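PDB 4HA6: pyridoxine 4-oxidase from Mesorhizobium loti, which probably oxidises pyridoxine to pyridoxal with a bound FAD and molecular oxygen, as a member of the GMC oxidoreductase family. Local coordinates for residues L141-P146 with S184-D189; Y92-P97 with V120-E125. All coordinates share one frame; numbering follows the deposited sequence.

Contact 1. Residues L141-P146 with S184-D189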
# COMPACT_ATOMS: atom_id res chain seq x y z
N LEU A 141 -6.48 6.68 14.67
CA LEU A 141 -5.15 6.64 14.05
C LEU A 141 -4.45 7.99 14.21
O LEU A 141 -4.85 8.96 13.54
CB LEU A 141 -5.26 6.37 12.54
CG LEU A 141 -4.29 5.44 11.80
CD1 LEU A 141 -4.07 5.88 10.34
CD2 LEU A 141 -2.98 5.22 12.53
N PRO A 142 -3.41 8.05 15.05
CA PRO A 142 -2.64 9.30 15.18
C PRO A 142 -1.95 9.65 13.87
O PRO A 142 -1.34 8.78 13.23
CB PRO A 142 -1.58 8.95 16.23
CG PRO A 142 -2.16 7.81 17.00
CD PRO A 142 -2.95 7.02 16.00
N ILE A 143 -2.06 10.91 13.46
CA ILE A 143 -1.29 11.42 12.34
C ILE A 143 -0.31 12.46 12.90
O ILE A 143 -0.73 13.45 13.51
CB ILE A 143 -2.17 12.09 11.25
CG1 ILE A 143 -3.45 11.28 10.98
CG2 ILE A 143 -1.34 12.34 9.97
CD1 ILE A 143 -3.23 9.79 10.68
N HIS A 144 0.98 12.25 12.68
CA HIS A 144 2.00 13.16 13.20
C HIS A 144 2.57 14.02 12.08
O HIS A 144 2.86 13.51 10.99
CB HIS A 144 3.10 12.33 13.88
CG HIS A 144 4.29 13.12 14.33
ND1 HIS A 144 4.20 14.34 14.98
CD2 HIS A 144 5.62 12.84 14.25
CE1 HIS A 144 5.41 14.78 15.26
NE2 HIS A 144 6.29 13.89 14.83
N LEU A 145 2.71 15.31 12.34
CA LEU A 145 3.33 16.25 11.41
C LEU A 145 4.72 16.59 11.94
O LEU A 145 4.85 17.41 12.85
CB LEU A 145 2.51 17.54 11.29
CG LEU A 145 1.10 17.49 10.68
CD1 LEU A 145 0.45 18.87 10.62
CD2 LEU A 145 1.12 16.85 9.31
N PRO A 146 5.77 15.96 11.39
CA PRO A 146 7.11 16.19 11.94
C PRO A 146 7.59 17.60 11.63
O PRO A 146 7.29 18.12 10.55
CB PRO A 146 7.97 15.17 11.19
CG PRO A 146 6.99 14.12 10.68
CD PRO A 146 5.78 14.93 10.33
N SER A 184 3.67 13.15 6.53
CA SER A 184 2.91 12.86 7.74
C SER A 184 3.14 11.39 8.08
O SER A 184 3.31 10.57 7.17
CB SER A 184 1.42 13.14 7.54
OG SER A 184 1.21 14.50 7.17
N LEU A 185 3.14 11.07 9.38
CA LEU A 185 3.51 9.72 9.83
C LEU A 185 2.56 9.17 10.90
O LEU A 185 2.05 9.94 11.73
CB LEU A 185 4.93 9.72 10.40
CG LEU A 185 6.08 10.08 9.47
CD1 LEU A 185 7.35 10.27 10.28
CD2 LEU A 185 6.28 9.00 8.44
N ASN A 186 2.33 7.86 10.89
CA ASN A 186 1.56 7.23 11.97
C ASN A 186 2.49 6.88 13.11
O ASN A 186 2.90 5.71 13.25
CB ASN A 186 0.82 5.98 11.50
CG ASN A 186 -0.23 6.27 10.43
OD1 ASN A 186 -0.40 5.48 9.50
ND2 ASN A 186 -0.93 7.40 10.56
N ILE A 187 2.84 7.89 13.89
CA ILE A 187 3.74 7.76 15.04
C ILE A 187 3.12 8.55 16.19
O ILE A 187 2.52 9.61 15.98
CB ILE A 187 5.16 8.32 14.72
CG1 ILE A 187 5.81 7.55 13.58
CG2 ILE A 187 6.07 8.28 15.94
CD1 ILE A 187 7.23 8.02 13.24
N ARG A 188 3.21 8.00 17.40
CA ARG A 188 2.80 8.71 18.61
C ARG A 188 3.78 8.37 19.73
O ARG A 188 4.04 7.19 19.99
CB ARG A 188 1.37 8.34 19.02
CG ARG A 188 0.97 8.87 20.40
CD ARG A 188 -0.47 9.37 20.44
NE ARG A 188 -0.65 10.54 19.59
CZ ARG A 188 -1.84 11.03 19.22
NH1 ARG A 188 -2.96 10.45 19.63
NH2 ARG A 188 -1.91 12.10 18.44
N ASP A 189 4.32 9.41 20.37
CA ASP A 189 5.30 9.26 21.46
C ASP A 189 6.54 8.50 21.00
O ASP A 189 7.08 7.68 21.74
CB ASP A 189 4.66 8.59 22.68
CG ASP A 189 3.40 9.30 23.15
OD1 ASP A 189 3.33 10.55 23.02
OD2 ASP A 189 2.48 8.63 23.66
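Asn186 reaches with its side chain to Leu141, Pro142 and Ile143, while the backbones of His144 and Leu185 pair directly beside it. His144 N donates to Leu185 O at 2.7 Å, and Leu185 N donates back to His144 O at 2.9 Å. This hydrogen-bonded pair is a single antiparallel bridge. The chain then bends at Asn186, the centre of an inverse gamma turn.

CB of Asn186 lies near Pro142 O and Leu141 CD2. CG stands anti to the carbonyl carbon (chi1 -63°), which turns the amide toward 141-143. There Asn186 CG packs 3.6 Å from Leu141 CD2, and the two side chains cross at about a right angle. Asn186 OD1 faces Leu141 CD1 at 3.8 Å. Asn186 ND2 gives a hydrogen bond to Pro142 O at 3.0 Å, with an angle of 149° at the hydrogen. The oxygen is somewhat out of the amide plane. Asn186 ND2 also touches Ile143 CD1 at 3.3 Å, and the two side chains run side by side, pointing the same way. With an alanine here, Pro142 O would probably be left without its amide donor, and a gap would be likely to open between Leu141 and Ile143.

Farther along, Pro142 CB sits over one face of the Arg188 guanidinium, 3.7 Å from Arg188 CZ. A salt bridge to Asp126 holds that guanidinium. His144 is tied through NE2 to Glu149.

Strand 141-142 pairs in parallel with strand 125-126. Segment 184-189 makes its own backbone hydrogen bonds, Ser184 with Tyr92 and Asn186 with Met90. Helix 490-506 closes on both segments, with Leu494 against Leu141 and the FAD-binding His490 against Asn186.

Contact 2. Residues Y92-P97 with V120-E125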
# COMPACT_ATOMS: atom_id res chain seq x y z
N TYR A 92 1.66 8.47 5.87
CA TYR A 92 0.21 8.62 5.73
C TYR A 92 -0.11 9.64 4.63
O TYR A 92 0.09 10.85 4.81
CB TYR A 92 -0.43 9.06 7.05
CG TYR A 92 -1.94 9.08 7.03
CD1 TYR A 92 -2.69 7.91 7.20
CD2 TYR A 92 -2.63 10.28 6.84
CE1 TYR A 92 -4.08 7.93 7.19
CE2 TYR A 92 -4.03 10.31 6.83
CZ TYR A 92 -4.74 9.14 7.00
OH TYR A 92 -6.12 9.20 6.97
N MET A 93 -0.60 9.14 3.49
CA MET A 93 -0.98 9.99 2.36
C MET A 93 -2.37 9.57 1.90
O MET A 93 -2.54 8.46 1.40
CB MET A 93 -0.00 9.78 1.19
CG MET A 93 1.38 10.42 1.35
SD MET A 93 2.50 9.55 2.48
CE MET A 93 4.07 10.11 1.79
N ARG A 94 -3.37 10.44 2.04
CA ARG A 94 -4.72 10.10 1.57
C ARG A 94 -4.72 9.81 0.07
O ARG A 94 -5.35 8.85 -0.39
CB ARG A 94 -5.70 11.25 1.84
CG ARG A 94 -5.99 11.55 3.29
CD ARG A 94 -6.88 12.80 3.36
NE ARG A 94 -7.36 13.04 4.71
CZ ARG A 94 -8.13 14.07 5.06
NH1 ARG A 94 -8.51 14.96 4.15
NH2 ARG A 94 -8.52 14.20 6.32
N GLY A 95 -4.00 10.63 -0.68
CA GLY A 95 -4.09 10.59 -2.12
C GLY A 95 -4.62 11.94 -2.57
O GLY A 95 -4.90 12.80 -1.72
N HIS A 96 -4.76 12.14 -3.88
CA HIS A 96 -5.25 13.39 -4.44
C HIS A 96 -6.69 13.20 -4.90
O HIS A 96 -7.02 12.12 -5.40
CB HIS A 96 -4.37 13.78 -5.63
CG HIS A 96 -4.75 15.07 -6.28
ND1 HIS A 96 -5.65 15.15 -7.32
CD2 HIS A 96 -4.36 16.35 -6.03
CE1 HIS A 96 -5.79 16.41 -7.69
NE2 HIS A 96 -5.02 17.16 -6.92
N PRO A 97 -7.54 14.22 -4.74
CA PRO A 97 -8.97 14.12 -5.10
C PRO A 97 -9.22 13.50 -6.48
O PRO A 97 -10.17 12.72 -6.63
CB PRO A 97 -9.43 15.58 -5.11
CG PRO A 97 -8.60 16.21 -4.00
CD PRO A 97 -7.22 15.53 -4.12
N VAL A 120 -14.95 10.24 5.94
CA VAL A 120 -14.40 8.92 6.27
C VAL A 120 -12.95 9.04 6.75
O VAL A 120 -12.60 8.51 7.81
CB VAL A 120 -14.53 7.93 5.08
CG1 VAL A 120 -13.71 6.65 5.33
CG2 VAL A 120 -16.00 7.58 4.82
N PHE A 121 -12.12 9.74 5.98
CA PHE A 121 -10.75 10.03 6.41
C PHE A 121 -10.76 10.70 7.79
O PHE A 121 -10.07 10.28 8.71
CB PHE A 121 -10.05 10.93 5.39
CG PHE A 121 -9.55 10.21 4.17
CD1 PHE A 121 -9.91 10.65 2.90
CD2 PHE A 121 -8.72 9.10 4.28
CE1 PHE A 121 -9.46 9.99 1.76
CE2 PHE A 121 -8.26 8.43 3.15
CZ PHE A 121 -8.64 8.89 1.88
N GLN A 122 -11.58 11.73 7.93
CA GLN A 122 -11.72 12.44 9.20
C GLN A 122 -12.09 11.53 10.38
O GLN A 122 -11.58 11.72 11.48
CB GLN A 122 -12.72 13.59 9.07
CG GLN A 122 -12.28 14.68 8.08
CD GLN A 122 -13.41 15.62 7.72
OE1 GLN A 122 -14.52 15.48 8.21
NE2 GLN A 122 -13.13 16.58 6.84
N ALA A 123 -12.98 10.56 10.16
CA ALA A 123 -13.33 9.61 11.23
C ALA A 123 -12.13 8.74 11.62
O ALA A 123 -12.02 8.28 12.77
CB ALA A 123 -14.50 8.74 10.81
N ILE A 124 -11.24 8.51 10.67
CA ILE A 124 -10.08 7.67 10.91
C ILE A 124 -8.97 8.42 11.66
O ILE A 124 -8.31 7.86 12.55
CB ILE A 124 -9.54 7.11 9.59
CG1 ILE A 124 -10.40 5.93 9.13
CG2 ILE A 124 -8.08 6.70 9.72
CD1 ILE A 124 -10.30 5.61 7.65
N GLU A 125 -8.81 9.69 11.31
CA GLU A 125 -7.64 10.47 11.73
C GLU A 125 -7.73 11.12 13.11
O GLU A 125 -8.77 11.67 13.49
CB GLU A 125 -7.39 11.55 10.69
CG GLU A 125 -6.97 10.96 9.37
CD GLU A 125 -7.20 11.89 8.22
OE1 GLU A 125 -7.66 13.03 8.44
OE2 GLU A 125 -6.91 11.47 7.09
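The aliphatic chain of Arg94 lies over one face of the Phe121 ring, and the edge of its guanidinium meets Glu125. Its CG stands anti to the carbonyl carbon (chi1 -66°) and the chain is extended as far as NE. Arg94 CB lies near Phe121 CZ, CG over the ring centre, and CD near Phe121 CG and CD1. Arg94 CG sits 3.7 Å from the centroid of the Phe121 ring and only 7° off the normal, a CH-pi contact. The guanidinium runs on past the ring, nearly parallel to it, with Arg94 NE 3.5 Å from Phe121 CB.

The carboxylate of Glu125 is nearly coplanar with the guanidinium. The grip is side-on and uses both oxygens through their syn lone pairs. Arg94 NE bonds to Glu125 OE2 at 2.9 Å, and Arg94 NH2 bonds to Glu125 OE1 at 2.6 Å. Two bonds in one plane fix the rotation of both groups.

Tyr92 comes in at a steep angle, its ring plane 81° from that of the carboxylate. Its OH donates to Glu125 OE2, which therefore holds two partners. The modelled length is very short, and its exact value is doubtful. Tyr92 OH also lies 3.7 Å from Phe121 CD2.

Second partners complete the buried charges. Gly136 N donates to Glu125 OE1, and Arg94 NH2 also reaches Ile134 O. Helix 490-506 packs on Tyr92 through Ala491 and on Phe121 through Ala495.

This is a buried, bidentate salt bridge laid over an aromatic face. It joins the end of helix 114-124 to the loop that follows the FAD-binding Gly91, within the GMC oxidoreductase family region and close to the flavin site.

Overall arrangement
Both contacts are largely buried and stand on the same side of the chain's centre, about 13 Å apart between centres. Contact 1 also has an exposed margin at Arg188. They touch one another: Ser184 O and Tyr92 N, and Leu141 N and Ile124 O, are probable backbone hydrogen bonds, and the Tyr92 ring packs on Leu141 and Asn186. Helix 490-506 touches both. Their chemistry differs. Contact 1 joins extended chain segments by backbone pairing, one amide and apolar packing. Contact 2 fastens a loop to a helix end through side-chain charge and aromatic packing. Each lies close to residues that bind FAD.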